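Local coordinates for protein oxidoreductase (Azotobacter vinelandii, PDB 7D5M) that binds NAD+ and, as a homolog of inositol dehydrogenase, probably oxidises a polyol or sugar-like substrate with this dinucleotide as hydride acceptor, at residues S5-Q10 and L336-A341; A33-S38 and D318-A323; P64-P69 and E76-R81. One frame throughout, in Å; residues are numbered along the deposited sequence.

Contact 1 (S5-Q10 and L336-A341); sequences SKRIAQ and LYYRFA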
loop_
_atom_site.group_PDB
_atom_site.type_symbol
_atom_site.label_atom_id
_atom_site.label_comp_id
_atom_site.label_asym_id
_atom_site.label_seq_id
_atom_site.Cartn_x
_atom_site.Cartn_y
_atom_site.Cartn_z
ATOM N N SER A 5 15.261 32.747 -2.494
ATOM C CA SER A 5 15.349 34.182 -2.846
ATOM C C SER A 5 14.302 34.935 -2.020
ATOM O O SER A 5 13.197 34.375 -1.768
ATOM C CB SER A 5 15.185 34.380 -4.325
ATOM O OG SER A 5 13.878 34.017 -4.714
ATOM N N LYS A 6 14.615 36.153 -1.589
ATOM C CA LYS A 6 13.674 36.911 -0.729
ATOM C C LYS A 6 12.393 37.213 -1.515
ATOM O O LYS A 6 12.444 37.422 -2.738
ATOM C CB LYS A 6 14.327 38.168 -0.157
ATOM C CG LYS A 6 14.692 39.245 -1.158
ATOM C CD LYS A 6 15.271 40.482 -0.473
ATOM C CE LYS A 6 16.593 40.223 0.213
ATOM N NZ LYS A 6 16.949 41.322 1.141
ATOM N N ARG A 7 11.266 37.220 -0.820
ATOM C CA ARG A 7 9.945 37.560 -1.399
ATOM C C ARG A 7 9.494 38.945 -0.951
ATOM O O ARG A 7 8.569 39.466 -1.553
ATOM C CB ARG A 7 8.934 36.548 -0.898
ATOM C CG ARG A 7 9.388 35.126 -1.140
ATOM C CD ARG A 7 8.126 34.391 -1.424
ATOM N NE ARG A 7 8.346 32.978 -1.617
ATOM C CZ ARG A 7 7.931 32.312 -2.678
ATOM N NH1 ARG A 7 7.268 32.932 -3.648
ATOM N NH2 ARG A 7 8.182 31.024 -2.752
ATOM N N ILE A 8 10.086 39.444 0.126
ATOM C CA ILE A 8 9.869 40.809 0.667
ATOM C C ILE A 8 11.262 41.371 0.949
ATOM O O ILE A 8 12.198 40.554 1.078
ATOM C CB ILE A 8 8.949 40.761 1.905
ATOM C CG1 ILE A 8 9.575 39.986 3.068
ATOM C CG2 ILE A 8 7.594 40.173 1.529
ATOM C CD1 ILE A 8 8.781 40.065 4.350
ATOM N N ALA A 9 11.392 42.699 1.005
ATOM C CA ALA A 9 12.683 43.426 1.082
ATOM C C ALA A 9 13.451 43.025 2.343
ATOM O O ALA A 9 14.681 42.813 2.252
ATOM C CB ALA A 9 12.450 44.914 1.060
ATOM N N GLN A 10 12.761 42.953 3.484
ATOM C CA GLN A 10 13.376 42.584 4.783
ATOM C C GLN A 10 12.459 41.619 5.518
ATOM O O GLN A 10 11.239 41.715 5.398
ATOM C CB GLN A 10 13.583 43.802 5.682
ATOM C CG GLN A 10 14.500 44.857 5.083
ATOM C CD GLN A 10 15.944 44.432 4.992
ATOM O OE1 GLN A 10 16.411 43.532 5.689
ATOM N NE2 GLN A 10 16.677 45.091 4.108
ATOM N N LEU A 336 2.734 28.310 4.034
ATOM C CA LEU A 336 1.788 29.276 4.647
ATOM C C LEU A 336 2.563 30.501 5.132
ATOM O O LEU A 336 2.105 31.622 4.878
ATOM C CB LEU A 336 1.046 28.647 5.826
ATOM C CG LEU A 336 0.115 27.480 5.510
ATOM C CD1 LEU A 336 -0.870 27.326 6.651
ATOM C CD2 LEU A 336 -0.601 27.636 4.180
ATOM N N TYR A 337 3.668 30.290 5.845
ATOM C CA TYR A 337 4.366 31.390 6.558
ATOM C C TYR A 337 4.942 32.391 5.544
ATOM O O TYR A 337 4.906 33.598 5.839
ATOM C CB TYR A 337 5.393 30.857 7.564
ATOM C CG TYR A 337 4.939 30.949 9.002
ATOM C CD1 TYR A 337 5.068 32.136 9.701
ATOM C CD2 TYR A 337 4.367 29.875 9.671
ATOM C CE1 TYR A 337 4.665 32.257 11.019
ATOM C CE2 TYR A 337 3.957 29.978 10.994
ATOM C CZ TYR A 337 4.104 31.179 11.675
ATOM O OH TYR A 337 3.721 31.319 12.985
ATOM N N TYR A 338 5.452 31.968 4.381
ATOM C CA TYR A 338 5.982 32.973 3.418
ATOM C C TYR A 338 4.799 33.778 2.876
ATOM O O TYR A 338 4.973 34.976 2.637
ATOM C CB TYR A 338 6.877 32.390 2.320
ATOM C CG TYR A 338 6.158 31.919 1.083
ATOM C CD1 TYR A 338 5.594 32.816 0.190
ATOM C CD2 TYR A 338 6.072 30.568 0.784
ATOM C CE1 TYR A 338 4.913 32.386 -0.937
ATOM C CE2 TYR A 338 5.406 30.122 -0.348
ATOM C CZ TYR A 338 4.830 31.033 -1.215
ATOM O OH TYR A 338 4.172 30.606 -2.331
ATOM N N ARG A 339 3.624 33.157 2.720
ATOM C CA ARG A 339 2.414 33.878 2.245
ATOM C C ARG A 339 1.974 34.867 3.326
ATOM O O ARG A 339 1.580 36.011 2.983
ATOM C CB ARG A 339 1.305 32.899 1.870
ATOM C CG ARG A 339 1.596 32.114 0.600
ATOM C CD ARG A 339 0.453 31.151 0.348
ATOM N NE ARG A 339 0.468 30.547 -0.976
ATOM C CZ ARG A 339 1.287 29.587 -1.366
ATOM N NH1 ARG A 339 2.217 29.134 -0.539
ATOM N NH2 ARG A 339 1.187 29.093 -2.592
ATOM N N PHE A 340 2.002 34.452 4.593
ATOM C CA PHE A 340 1.709 35.366 5.725
ATOM C C PHE A 340 2.622 36.596 5.625
ATOM O O PHE A 340 2.103 37.729 5.715
ATOM C CB PHE A 340 1.868 34.693 7.089
ATOM C CG PHE A 340 0.940 33.540 7.377
ATOM C CD1 PHE A 340 -0.307 33.454 6.785
ATOM C CD2 PHE A 340 1.312 32.553 8.272
ATOM C CE1 PHE A 340 -1.158 32.395 7.063
ATOM C CE2 PHE A 340 0.456 31.497 8.555
ATOM C CZ PHE A 340 -0.781 31.424 7.953
ATOM N N ALA A 341 3.931 36.397 5.452
ATOM C CA ALA A 341 4.927 37.490 5.372
ATOM C C ALA A 341 4.607 38.383 4.164
ATOM O O ALA A 341 4.604 39.615 4.307
ATOM C CB ALA A 341 6.328 36.925 5.301
HETATM O O HOH W 1 4.862 32.008 -5.326
#
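Arg-7 and Tyr-338 form a cation-pi stack that joins the N-terminal arm, just ahead of the first Rossmann strand 12-16, to the long helix 329-349. The tight part of the contact lies here. The guanidinium rests flat on the phenol ring with the two planes 9° apart, and Arg-7 CZ stands 3.7 Å from the ring centroid, well over the face. Overlap begins further back along the chain, where Arg-7 NE lies 3.3 Å from Tyr-338 CD1 on the rim of the same face. A bend at chi2 (-146°) turns the arginine so that its last atoms run over the ring. CG of Arg-339 lies over the rim of the opposite face, so arginine side chains flank the ring on both faces. The Tyr-338 hydroxyl is held by Asp-318, which is also paired with Arg-339.

Packing is looser further along the arm, where Ile-8 approaches the helix by one methyl, CD1, 4.1 Å from Ala-341 CB. Ile-8 touches Asp-345 one turn later. The arm's backbone at Lys-6 hydrogen-bonds to a second subunit. At the phenol end of the stack a water bridges weakly, 3.1 Å from Arg-7 NH1 as acceptor and 3.4 Å from Tyr-338 OH as donor.

Contact 2 (A33-S38 and D318-A323); sequences ALRDQS and DDRIGA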
loop_
_atom_site.group_PDB
_atom_site.type_symbol
_atom_site.label_atom_id
_atom_site.label_comp_id
_atom_site.label_asym_id
_atom_site.label_seq_id
_atom_site.Cartn_x
_atom_site.Cartn_y
_atom_site.Cartn_z
ATOM N N ALA A 33 8.648 30.019 9.901
ATOM C CA ALA A 33 8.700 31.501 9.894
ATOM C C ALA A 33 10.107 31.998 9.510
ATOM O O ALA A 33 10.221 32.965 8.720
ATOM C CB ALA A 33 8.268 32.028 11.232
ATOM N N LEU A 34 11.155 31.342 10.006
ATOM C CA LEU A 34 12.550 31.827 9.840
ATOM C C LEU A 34 13.077 31.425 8.461
ATOM O O LEU A 34 14.050 32.031 7.983
ATOM C CB LEU A 34 13.403 31.269 10.974
ATOM C CG LEU A 34 12.980 31.710 12.374
ATOM C CD1 LEU A 34 13.829 31.012 13.417
ATOM C CD2 LEU A 34 13.077 33.221 12.532
ATOM N N ARG A 35 12.425 30.462 7.825
ATOM C CA ARG A 35 12.869 29.919 6.526
ATOM C C ARG A 35 12.777 31.002 5.449
ATOM O O ARG A 35 11.800 31.790 5.451
ATOM C CB ARG A 35 12.027 28.705 6.154
ATOM C CG ARG A 35 12.680 27.829 5.099
ATOM C CD ARG A 35 11.784 26.638 4.860
ATOM N NE ARG A 35 12.437 25.581 4.115
ATOM C CZ ARG A 35 11.922 24.372 3.935
ATOM N NH1 ARG A 35 10.712 24.100 4.390
ATOM N NH2 ARG A 35 12.585 23.467 3.238
ATOM N N ASP A 36 13.781 31.059 4.568
ATOM C CA ASP A 36 13.724 31.864 3.317
ATOM C C ASP A 36 13.537 33.353 3.629
ATOM O O ASP A 36 12.903 34.049 2.823
ATOM C CB ASP A 36 12.601 31.394 2.390
ATOM C CG ASP A 36 12.636 29.909 2.091
ATOM O OD1 ASP A 36 13.743 29.341 2.092
ATOM O OD2 ASP A 36 11.548 29.331 1.866
ATOM N N GLN A 37 14.064 33.820 4.756
ATOM C CA GLN A 37 14.130 35.267 5.077
ATOM C C GLN A 37 12.711 35.841 5.233
ATOM O O GLN A 37 12.533 37.038 4.918
ATOM C CB GLN A 37 14.880 36.023 3.968
ATOM C CG GLN A 37 16.192 35.376 3.527
ATOM C CD GLN A 37 16.871 36.162 2.429
ATOM O OE1 GLN A 37 17.473 37.204 2.676
ATOM N NE2 GLN A 37 16.769 35.678 1.199
ATOM N N SER A 38 11.719 35.061 5.690
ATOM C CA SER A 38 10.314 35.549 5.822
ATOM C C SER A 38 10.164 36.421 7.074
ATOM O O SER A 38 9.671 37.577 6.969
ATOM C CB SER A 38 9.321 34.411 5.840
ATOM O OG SER A 38 9.222 33.817 4.550
ATOM N N ASP A 318 5.342 26.021 -5.234
ATOM C CA ASP A 318 6.034 25.913 -3.925
ATOM C C ASP A 318 7.001 24.723 -3.880
ATOM O O ASP A 318 7.589 24.513 -2.810
ATOM C CB ASP A 318 5.024 25.862 -2.777
ATOM C CG ASP A 318 4.274 27.164 -2.565
ATOM O OD1 ASP A 318 4.723 28.207 -3.109
ATOM O OD2 ASP A 318 3.246 27.130 -1.866
ATOM N N ASP A 319 7.250 24.020 -4.989
ATOM C CA ASP A 319 8.222 22.897 -4.978
ATOM C C ASP A 319 9.599 23.434 -4.572
ATOM O O ASP A 319 10.059 24.405 -5.191
ATOM C CB ASP A 319 8.280 22.164 -6.313
ATOM C CG ASP A 319 7.021 21.377 -6.631
ATOM O OD1 ASP A 319 6.350 20.907 -5.681
ATOM O OD2 ASP A 319 6.720 21.238 -7.832
ATOM N N ARG A 320 10.213 22.831 -3.548
ATOM C CA ARG A 320 11.553 23.226 -3.032
ATOM C C ARG A 320 12.609 22.220 -3.490
ATOM O O ARG A 320 13.808 22.531 -3.411
ATOM C CB ARG A 320 11.514 23.326 -1.507
ATOM C CG ARG A 320 10.595 24.430 -1.006
ATOM C CD ARG A 320 10.095 24.204 0.408
ATOM N NE ARG A 320 9.092 25.197 0.743
ATOM C CZ ARG A 320 9.344 26.415 1.220
ATOM N NH1 ARG A 320 10.586 26.790 1.485
ATOM N NH2 ARG A 320 8.351 27.247 1.468
ATOM N N ILE A 321 12.173 21.057 -3.972
ATOM C CA ILE A 321 13.077 20.045 -4.574
ATOM C C ILE A 321 12.273 19.220 -5.585
ATOM O O ILE A 321 11.040 19.212 -5.504
ATOM C CB ILE A 321 13.727 19.197 -3.464
ATOM C CG1 ILE A 321 14.917 18.388 -3.991
ATOM C CG2 ILE A 321 12.669 18.349 -2.774
ATOM C CD1 ILE A 321 15.836 17.843 -2.927
ATOM N N GLY A 322 12.976 18.575 -6.511
ATOM C CA GLY A 322 12.387 17.804 -7.617
ATOM C C GLY A 322 11.473 16.694 -7.142
ATOM O O GLY A 322 11.670 16.164 -6.023
ATOM N N ALA A 323 10.497 16.349 -7.982
ATOM C CA ALA A 323 9.556 15.225 -7.799
ATOM C C ALA A 323 10.321 13.972 -7.364
ATOM O O ALA A 323 11.454 13.766 -7.855
ATOM C CB ALA A 323 8.815 14.979 -9.087
HETATM O O HOH W 2 9.161 29.633 2.887
#
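Asp-36 and Arg-320 approach from opposite directions and meet at the guanidinium edge in a salt bridge carried by one short bond, Arg-320 NH1 to Asp-36 OD2, 2.7 Å long with an N-H...O angle of 155°. The carboxylate and guanidinium planes are nearly coplanar, 10° apart, and OD2 accepts through its syn lone pair. Water 2 closes the bridge on the same guanidinium edge, accepting from Arg-320 NH2 at 2.9 Å and lying 2.6 Å from Asp-36 OD2. NH2 has a further acceptor in Asn-335 OD1, while Asp-36 OD1 is taken by the hydroxyl of Tyr-27 of the second subunit.

Arg-35 lies obliquely against the other arginine, with Arg-320 NH1 3.4 Å from Arg-35 NE over the rim of one face of the Arg-35 guanidinium. Both atoms are donors, and each cation has its own acid: Asp-36 for Arg-320, Glu-331 for Arg-35. These carboxylates probably offset the closeness of like charges. Arg-35 NH1 also bonds to Ser-334, and Phe-330 of the second subunit makes a cation-pi contact with the same guanidinium. With CG trans to the backbone N (chi1 -161°) and the chain extended to NE, Arg-35 reaches out beside Arg-320. The result is a polar network at a subunit interface, joining the turn between Rossmann helix 26-34 and strand 39-45 to the loop before helix 329-349 of the C-terminal alpha/beta domain.

Contact 3 (P64-P69 and E76-R81); sequences PQRCYP and EQEARR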
loop_
_atom_site.group_PDB
_atom_site.type_symbol
_atom_site.label_atom_id
_atom_site.label_comp_id
_atom_site.label_asym_id
_atom_site.label_seq_id
_atom_site.Cartn_x
_atom_site.Cartn_y
_atom_site.Cartn_z
ATOM N N PRO A 64 18.109 38.739 25.756
ATOM C CA PRO A 64 17.403 38.435 27.003
ATOM C C PRO A 64 16.461 39.567 27.447
ATOM O O PRO A 64 15.428 39.294 28.049
ATOM C CB PRO A 64 18.524 38.221 28.042
ATOM C CG PRO A 64 19.740 38.860 27.416
ATOM C CD PRO A 64 19.572 38.659 25.924
ATOM N N GLN A 65 16.820 40.814 27.134
ATOM C CA GLN A 65 15.989 42.004 27.459
ATOM C C GLN A 65 14.743 42.059 26.566
ATOM O O GLN A 65 13.823 42.830 26.891
ATOM C CB GLN A 65 16.825 43.271 27.312
ATOM C CG GLN A 65 17.770 43.497 28.481
ATOM C CD GLN A 65 18.351 44.888 28.422
ATOM O OE1 GLN A 65 19.252 45.166 27.639
ATOM N NE2 GLN A 65 17.804 45.783 29.229
ATOM N N ARG A 66 14.680 41.266 25.491
ATOM C CA ARG A 66 13.472 41.196 24.623
ATOM C C ARG A 66 12.766 39.849 24.818
ATOM O O ARG A 66 11.903 39.512 23.990
ATOM C CB ARG A 66 13.847 41.428 23.158
ATOM C CG ARG A 66 14.480 42.785 22.898
ATOM C CD ARG A 66 14.828 42.976 21.442
ATOM N NE ARG A 66 13.735 43.530 20.650
ATOM C CZ ARG A 66 13.836 43.844 19.362
ATOM N NH1 ARG A 66 14.983 43.656 18.733
ATOM N NH2 ARG A 66 12.803 44.337 18.703
ATOM N N CYS A 67 13.129 39.109 25.866
ATOM C CA CYS A 67 12.346 37.966 26.396
ATOM C C CYS A 67 11.496 38.507 27.543
ATOM O O CYS A 67 12.024 38.634 28.665
ATOM C CB CYS A 67 13.227 36.828 26.888
ATOM S SG CYS A 67 14.299 36.146 25.595
ATOM N N TYR A 68 10.252 38.864 27.254
ATOM C CA TYR A 68 9.338 39.536 28.207
ATOM C C TYR A 68 8.522 38.498 28.962
ATOM O O TYR A 68 8.303 37.389 28.473
ATOM C CB TYR A 68 8.443 40.514 27.457
ATOM C CG TYR A 68 9.186 41.525 26.623
ATOM C CD1 TYR A 68 9.649 42.712 27.175
ATOM C CD2 TYR A 68 9.415 41.310 25.274
ATOM C CE1 TYR A 68 10.326 43.650 26.415
ATOM C CE2 TYR A 68 10.081 42.247 24.498
ATOM C CZ TYR A 68 10.516 43.432 25.064
ATOM O OH TYR A 68 11.164 44.359 24.302
ATOM N N PRO A 69 8.053 38.820 30.189
ATOM C CA PRO A 69 7.295 37.857 30.990
ATOM C C PRO A 69 5.872 37.571 30.502
ATOM O O PRO A 69 5.309 36.567 30.919
ATOM C CB PRO A 69 7.253 38.519 32.379
ATOM C CG PRO A 69 7.354 39.985 32.073
ATOM C CD PRO A 69 8.347 40.057 30.930
ATOM N N GLU A 76 3.805 46.378 24.696
ATOM C CA GLU A 76 4.039 47.758 25.210
ATOM C C GLU A 76 5.516 48.133 25.031
ATOM O O GLU A 76 5.772 49.242 24.524
ATOM C CB GLU A 76 3.603 47.895 26.675
ATOM C CG GLU A 76 3.962 49.245 27.288
ATOM C CD GLU A 76 3.534 49.453 28.736
ATOM O OE1 GLU A 76 3.383 48.442 29.470
ATOM O OE2 GLU A 76 3.349 50.636 29.131
ATOM N N GLN A 77 6.443 47.256 25.428
ATOM C CA GLN A 77 7.907 47.531 25.389
ATOM C C GLN A 77 8.374 47.587 23.933
ATOM O O GLN A 77 9.179 48.478 23.597
ATOM C CB GLN A 77 8.691 46.490 26.188
ATOM C CG GLN A 77 8.516 46.616 27.696
ATOM C CD GLN A 77 8.914 47.985 28.190
ATOM O OE1 GLN A 77 10.004 48.480 27.900
ATOM N NE2 GLN A 77 8.015 48.617 28.923
ATOM N N GLU A 78 7.890 46.673 23.085
ATOM C CA GLU A 78 8.330 46.626 21.667
ATOM C C GLU A 78 7.869 47.899 20.941
ATOM O O GLU A 78 8.623 48.386 20.093
ATOM C CB GLU A 78 7.853 45.326 21.010
ATOM C CG GLU A 78 8.678 44.130 21.457
ATOM C CD GLU A 78 10.092 44.108 20.899
ATOM O OE1 GLU A 78 10.233 44.249 19.650
ATOM O OE2 GLU A 78 11.048 43.960 21.709
ATOM N N ALA A 79 6.688 48.424 21.277
ATOM C CA ALA A 79 6.090 49.648 20.681
ATOM C C ALA A 79 7.037 50.844 20.870
ATOM O O ALA A 79 6.947 51.800 20.087
ATOM C CB ALA A 79 4.739 49.916 21.306
ATOM N N ARG A 80 7.905 50.797 21.881
ATOM C CA ARG A 80 8.805 51.928 22.237
ATOM C C ARG A 80 10.049 51.936 21.338
ATOM O O ARG A 80 10.717 52.987 21.286
ATOM C CB ARG A 80 9.213 51.834 23.706
ATOM C CG ARG A 80 8.070 52.038 24.688
ATOM C CD ARG A 80 8.651 52.024 26.086
ATOM N NE ARG A 80 7.671 52.035 27.161
ATOM C CZ ARG A 80 7.980 51.988 28.457
ATOM N NH1 ARG A 80 9.245 51.929 28.843
ATOM N NH2 ARG A 80 7.023 51.995 29.369
ATOM N N ARG A 81 10.348 50.834 20.644
ATOM C CA ARG A 81 11.605 50.680 19.862
ATOM C C ARG A 81 11.331 50.861 18.373
ATOM O O ARG A 81 10.387 50.282 17.840
ATOM C CB ARG A 81 12.225 49.288 20.026
ATOM C CG ARG A 81 12.139 48.679 21.415
ATOM C CD ARG A 81 12.642 47.254 21.422
ATOM N NE ARG A 81 13.941 47.106 20.770
ATOM C CZ ARG A 81 15.061 46.680 21.349
ATOM N NH1 ARG A 81 15.091 46.342 22.628
ATOM N NH2 ARG A 81 16.165 46.595 20.632
HETATM O O HOH W 3 12.854 46.333 24.722
#
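At the outer edge of the Rossmann domain, the loop before helix 71-78 and the end of that helix are clamped together by a side-on arginine-carboxylate salt bridge, Arg-66 to Glu-78. Arg-66 NE gives a 2.9 Å bond to Glu-78 OE2, almost straight at 171°, and Arg-66 NH2 a 2.7 Å bond to Glu-78 OE1. Both oxygens accept through their syn lone pairs, and the two flat groups are nearly coplanar. Bends in both chains, at chi3 of Arg-66 (88°) and at chi2 of Glu-78, bring these groups edge to edge.

Tyr-68 adds a second donor to the same carboxylate: its OH reaches Glu-78 OE2 at 2.6 Å from the anti side. OE2 is thus gripped by two donors, while OE1 also accepts from the backbone N of Ile-85, so each oxygen of the buried acid has two donors, which probably favours the charged form. Gln-77 CB comes in obliquely on the Tyr-68 ring, 3.3 Å from Tyr-68 CE1.

Arg-81 lies flat on Arg-66, guanidinium centres 3.7 Å apart and planes at 3°. The stacked cations are probably tolerated because Glu-78 pairs with one and Asp-83 with the other. A water links this layer to the phenol, donating to Tyr-68 OH at 2.6 Å and accepting from Arg-81 NH1 in the guanidinium plane.

A type I turn from Glu-78 to Arg-81 brings both residues to the same cluster. Behind it lies strand 39-45, the outermost strand of the parallel sheet within this chain: Arg-66 and Tyr-68 make backbone hydrogen bonds to Gly-44, and Arg-66, Tyr-68 and Glu-78 all pack on Ala-43.

From the N terminus, the arm 5-10 opens the widest loop, which contact 1 closes on helix 329-349. Contact 2 begins at the end of helix 26-34 and closes at 318-323, so it nests inside contact 1. Contact 3, a short local closure across helix 71-78, nests within both. Contacts 1 and 2 touch through Asp-318, which faces helix 329-349, while Ala-33 and Ser-38 pack on the same helix. Together they tie the N-terminal arm and Rossmann domain to the C-terminal domain, beside a second subunit. Contact 3 stays within the Rossmann domain, its centre about 24 Å from that of contact 1.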